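Long-range contact in sp1 protein (Swine acute diarrhea syndrome coronavirus, PDB 6LPA), which probably helps the virus evade host immunity and alters host cell proliferation, as an alphacoronavirus nsp1: residues 4-12 against 37-45. Numbering follows the deposited sequence.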
loop_
_atom_site.group_PDB
_atom_site.type_symbol
_atom_site.label_atom_id
_atom_site.label_comp_id
_atom_site.label_asym_id
_atom_site.label_seq_id
_atom_site.Cartn_x
_atom_site.Cartn_y
_atom_site.Cartn_z
ATOM N N ASN A 4 -6.075 -18.983 -4.635
ATOM C CA ASN A 4 -6.719 -19.271 -3.357
ATOM C C ASN A 4 -6.085 -20.498 -2.675
ATOM O O ASN A 4 -6.559 -20.958 -1.630
ATOM C CB ASN A 4 -8.224 -19.477 -3.542
ATOM C CG ASN A 4 -8.996 -19.344 -2.236
ATOM O OD1 ASN A 4 -9.708 -18.359 -2.011
ATOM N ND2 ASN A 4 -8.844 -20.334 -1.360
ATOM N N GLN A 5 -5.016 -21.021 -3.284
ATOM C CA GLN A 5 -4.218 -22.101 -2.692
ATOM C C GLN A 5 -2.877 -22.095 -3.430
ATOM O O GLN A 5 -2.798 -22.581 -4.560
ATOM C CB GLN A 5 -4.909 -23.448 -2.809
ATOM C CG GLN A 5 -4.738 -24.335 -1.595
ATOM C CD GLN A 5 -3.394 -25.055 -1.563
ATOM O OE1 GLN A 5 -2.495 -24.768 -2.359
ATOM N NE2 GLN A 5 -3.256 -26.007 -0.641
ATOM N N LEU A 6 -1.844 -21.546 -2.783
ATOM C CA LEU A 6 -0.587 -21.205 -3.443
ATOM C C LEU A 6 0.594 -21.896 -2.774
ATOM O O LEU A 6 0.710 -21.908 -1.543
ATOM C CB LEU A 6 -0.342 -19.685 -3.416
ATOM C CG LEU A 6 -0.442 -18.801 -4.661
ATOM C CD1 LEU A 6 -0.110 -17.337 -4.309
ATOM C CD2 LEU A 6 0.466 -19.316 -5.776
ATOM N N THR A 7 1.484 -22.443 -3.594
ATOM C CA THR A 7 2.785 -22.884 -3.121
ATOM C C THR A 7 3.775 -21.745 -3.346
ATOM O O THR A 7 3.996 -21.312 -4.484
ATOM C CB THR A 7 3.230 -24.166 -3.823
ATOM O OG1 THR A 7 2.235 -25.176 -3.620
ATOM C CG2 THR A 7 4.545 -24.655 -3.241
ATOM N N LEU A 8 4.332 -21.236 -2.255
ATOM C CA LEU A 8 5.261 -20.119 -2.281
ATOM C C LEU A 8 6.648 -20.575 -1.863
ATOM O O LEU A 8 6.795 -21.483 -1.043
ATOM C CB LEU A 8 4.794 -19.003 -1.344
ATOM C CG LEU A 8 3.424 -18.390 -1.635
ATOM C CD1 LEU A 8 3.068 -17.373 -0.561
ATOM C CD2 LEU A 8 3.380 -17.779 -3.027
ATOM N N ALA A 9 7.665 -19.913 -2.413
ATOM C CA ALA A 9 9.044 -20.171 -2.041
ATOM C C ALA A 9 9.396 -19.331 -0.816
ATOM O O ALA A 9 9.632 -18.124 -0.926
ATOM C CB ALA A 9 9.979 -19.876 -3.207
ATOM N N VAL A 10 9.441 -19.971 0.346
ATOM C CA VAL A 10 9.705 -19.284 1.605
ATOM C C VAL A 10 11.208 -19.190 1.810
ATOM O O VAL A 10 11.915 -20.205 1.773
ATOM C CB VAL A 10 9.040 -20.014 2.774
ATOM C CG1 VAL A 10 9.460 -19.364 4.106
ATOM C CG2 VAL A 10 7.523 -20.028 2.578
ATOM N N ALA A 11 11.698 -17.971 2.038
ATOM C CA ALA A 11 13.131 -17.756 2.126
ATOM C C ALA A 11 13.711 -18.548 3.291
ATOM O O ALA A 11 13.089 -18.662 4.348
ATOM C CB ALA A 11 13.420 -16.265 2.282
ATOM N N SER A 12 14.906 -19.121 3.082
ATOM C CA SER A 12 15.552 -19.877 4.147
ATOM C C SER A 12 17.017 -19.497 4.353
ATOM O O SER A 12 17.683 -20.116 5.190
ATOM C CB SER A 12 15.458 -21.392 3.889
ATOM O OG SER A 12 16.014 -21.698 2.637
ATOM N N HIS A 37 2.960 -15.942 -13.196
ATOM C CA HIS A 37 3.957 -16.998 -13.248
ATOM C C HIS A 37 4.151 -17.623 -11.869
ATOM O O HIS A 37 5.248 -18.089 -11.536
ATOM C CB HIS A 37 5.270 -16.465 -13.814
ATOM C CG HIS A 37 5.211 -16.093 -15.269
ATOM N ND1 HIS A 37 4.757 -14.866 -15.713
ATOM C CD2 HIS A 37 5.563 -16.786 -16.381
ATOM C CE1 HIS A 37 4.838 -14.818 -17.032
ATOM N NE2 HIS A 37 5.323 -15.973 -17.462
ATOM N N GLY A 38 3.093 -17.586 -11.047
ATOM C CA GLY A 38 3.052 -18.224 -9.738
ATOM C C GLY A 38 3.981 -17.646 -8.690
ATOM O O GLY A 38 4.242 -18.305 -7.678
ATOM N N PHE A 39 4.483 -16.426 -8.891
ATOM C CA PHE A 39 5.418 -15.781 -7.953
ATOM C C PHE A 39 6.725 -16.556 -7.813
ATOM O O PHE A 39 7.404 -16.453 -6.789
ATOM C CB PHE A 39 4.787 -15.570 -6.571
ATOM C CG PHE A 39 3.598 -14.641 -6.580
ATOM C CD1 PHE A 39 3.769 -13.263 -6.628
ATOM C CD2 PHE A 39 2.310 -15.149 -6.562
ATOM C CE1 PHE A 39 2.687 -12.415 -6.640
ATOM C CE2 PHE A 39 1.223 -14.297 -6.580
ATOM C CZ PHE A 39 1.414 -12.935 -6.621
ATOM N N LYS A 40 7.119 -17.315 -8.844
ATOM C CA LYS A 40 8.358 -18.085 -8.748
ATOM C C LYS A 40 9.593 -17.192 -8.647
ATOM O O LYS A 40 10.616 -17.637 -8.119
ATOM C CB LYS A 40 8.493 -19.030 -9.944
ATOM C CG LYS A 40 9.444 -20.200 -9.749
ATOM C CD LYS A 40 9.201 -21.272 -10.809
ATOM C CE LYS A 40 10.329 -22.306 -10.872
ATOM N NZ LYS A 40 9.874 -23.597 -10.321
ATOM N N ASP A 41 9.529 -15.950 -9.130
ATOM C CA ASP A 41 10.660 -15.027 -9.012
ATOM C C ASP A 41 10.706 -14.320 -7.659
ATOM O O ASP A 41 11.547 -13.438 -7.461
ATOM C CB ASP A 41 10.614 -13.989 -10.144
ATOM C CG ASP A 41 9.342 -13.143 -10.118
ATOM O OD1 ASP A 41 8.354 -13.547 -9.477
ATOM O OD2 ASP A 41 9.319 -12.071 -10.753
ATOM N N CYS A 42 9.830 -14.694 -6.731
ATOM C CA CYS A 42 9.617 -13.992 -5.476
ATOM C C CYS A 42 9.840 -14.955 -4.304
ATOM O O CYS A 42 9.629 -16.167 -4.437
ATOM C CB CYS A 42 8.183 -13.427 -5.438
ATOM S SG CYS A 42 7.949 -11.930 -6.360
ATOM N N ARG A 43 10.224 -14.404 -3.136
ATOM C CA ARG A 43 10.391 -15.172 -1.907
ATOM C C ARG A 43 9.471 -14.626 -0.828
ATOM O O ARG A 43 9.313 -13.413 -0.694
ATOM C CB ARG A 43 11.842 -15.157 -1.396
ATOM C CG ARG A 43 12.852 -15.786 -2.360
ATOM C CD ARG A 43 12.654 -17.320 -2.558
ATOM N NE ARG A 43 13.604 -17.810 -3.555
ATOM C CZ ARG A 43 13.352 -17.893 -4.862
ATOM N NH1 ARG A 43 12.163 -17.553 -5.344
ATOM N NH2 ARG A 43 14.283 -18.333 -5.692
ATOM N N PHE A 44 8.844 -15.525 -0.069
ATOM C CA PHE A 44 8.029 -15.096 1.052
ATOM C C PHE A 44 8.908 -14.846 2.270
ATOM O O PHE A 44 9.673 -15.720 2.688
ATOM C CB PHE A 44 6.962 -16.129 1.401
ATOM C CG PHE A 44 6.178 -15.772 2.643
ATOM C CD1 PHE A 44 5.047 -14.978 2.556
ATOM C CD2 PHE A 44 6.580 -16.221 3.894
ATOM C CE1 PHE A 44 4.331 -14.649 3.702
ATOM C CE2 PHE A 44 5.878 -15.903 5.029
ATOM C CZ PHE A 44 4.755 -15.112 4.940
ATOM N N VAL A 45 8.757 -13.674 2.870
ATOM C CA VAL A 45 9.548 -13.267 4.011
ATOM C C VAL A 45 8.549 -12.968 5.111
ATOM O O VAL A 45 7.721 -12.060 4.973
ATOM C CB VAL A 45 10.423 -12.050 3.689
ATOM C CG1 VAL A 45 11.344 -11.701 4.863
ATOM C CG2 VAL A 45 11.202 -12.315 2.401
HETATM O O HOH W 1 5.814 -19.390 -5.591
HETATM O O HOH W 2 7.306 -17.744 -3.969
#
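Phe44 holds CG anti to its backbone N (chi1 175°), which sets its side chain next to Val10, both pointing the same way; Val10 CG2 lies 4.1 Å from Phe44 CB. Arg43 has CG anti to the carbonyl carbon and a bend at chi2 (-66°). The bend lays Arg43 CD 3.8 Å from Ala9 CB. It also brings NH1 back to donate to the carbonyl oxygens of Lys40 and Cys42, both near the guanidinium plane, while NE bonds to Ser94 O, in the loop before strand 96-104.

The backbones join at a single parallel bridge, Val10 with Phe44. Phe44 N donates to Ala9 O at 2.8 Å, and Ala11 N donates to Phe44 O at 3.1 Å. The strand axes diverge by 64°, and beyond the bridge water takes over. One water accepts from Ala9 N and lies 2.8 Å from Cys42 O; another sits between Thr7 O and Gly38 O. At the far end Leu6 crosses Phe39 at about a right angle, and Leu6 CD1 lies 4.0 Å from Phe39 CD2.

Gly38 ends helix 33-36 in a Schellman motif. Strands 6-11 and 42-46 are the outermost of the mixed sheet, so the bridge joins its two edges and closes it into a barrel, consistent with the irregular six-stranded beta barrel of coronavirus nsp1. Leu8 packs on Phe101 of strand 96-104 and Leu89 of strand 85-91, Phe39 on Leu89, and the Phe44 ring meets Phe101.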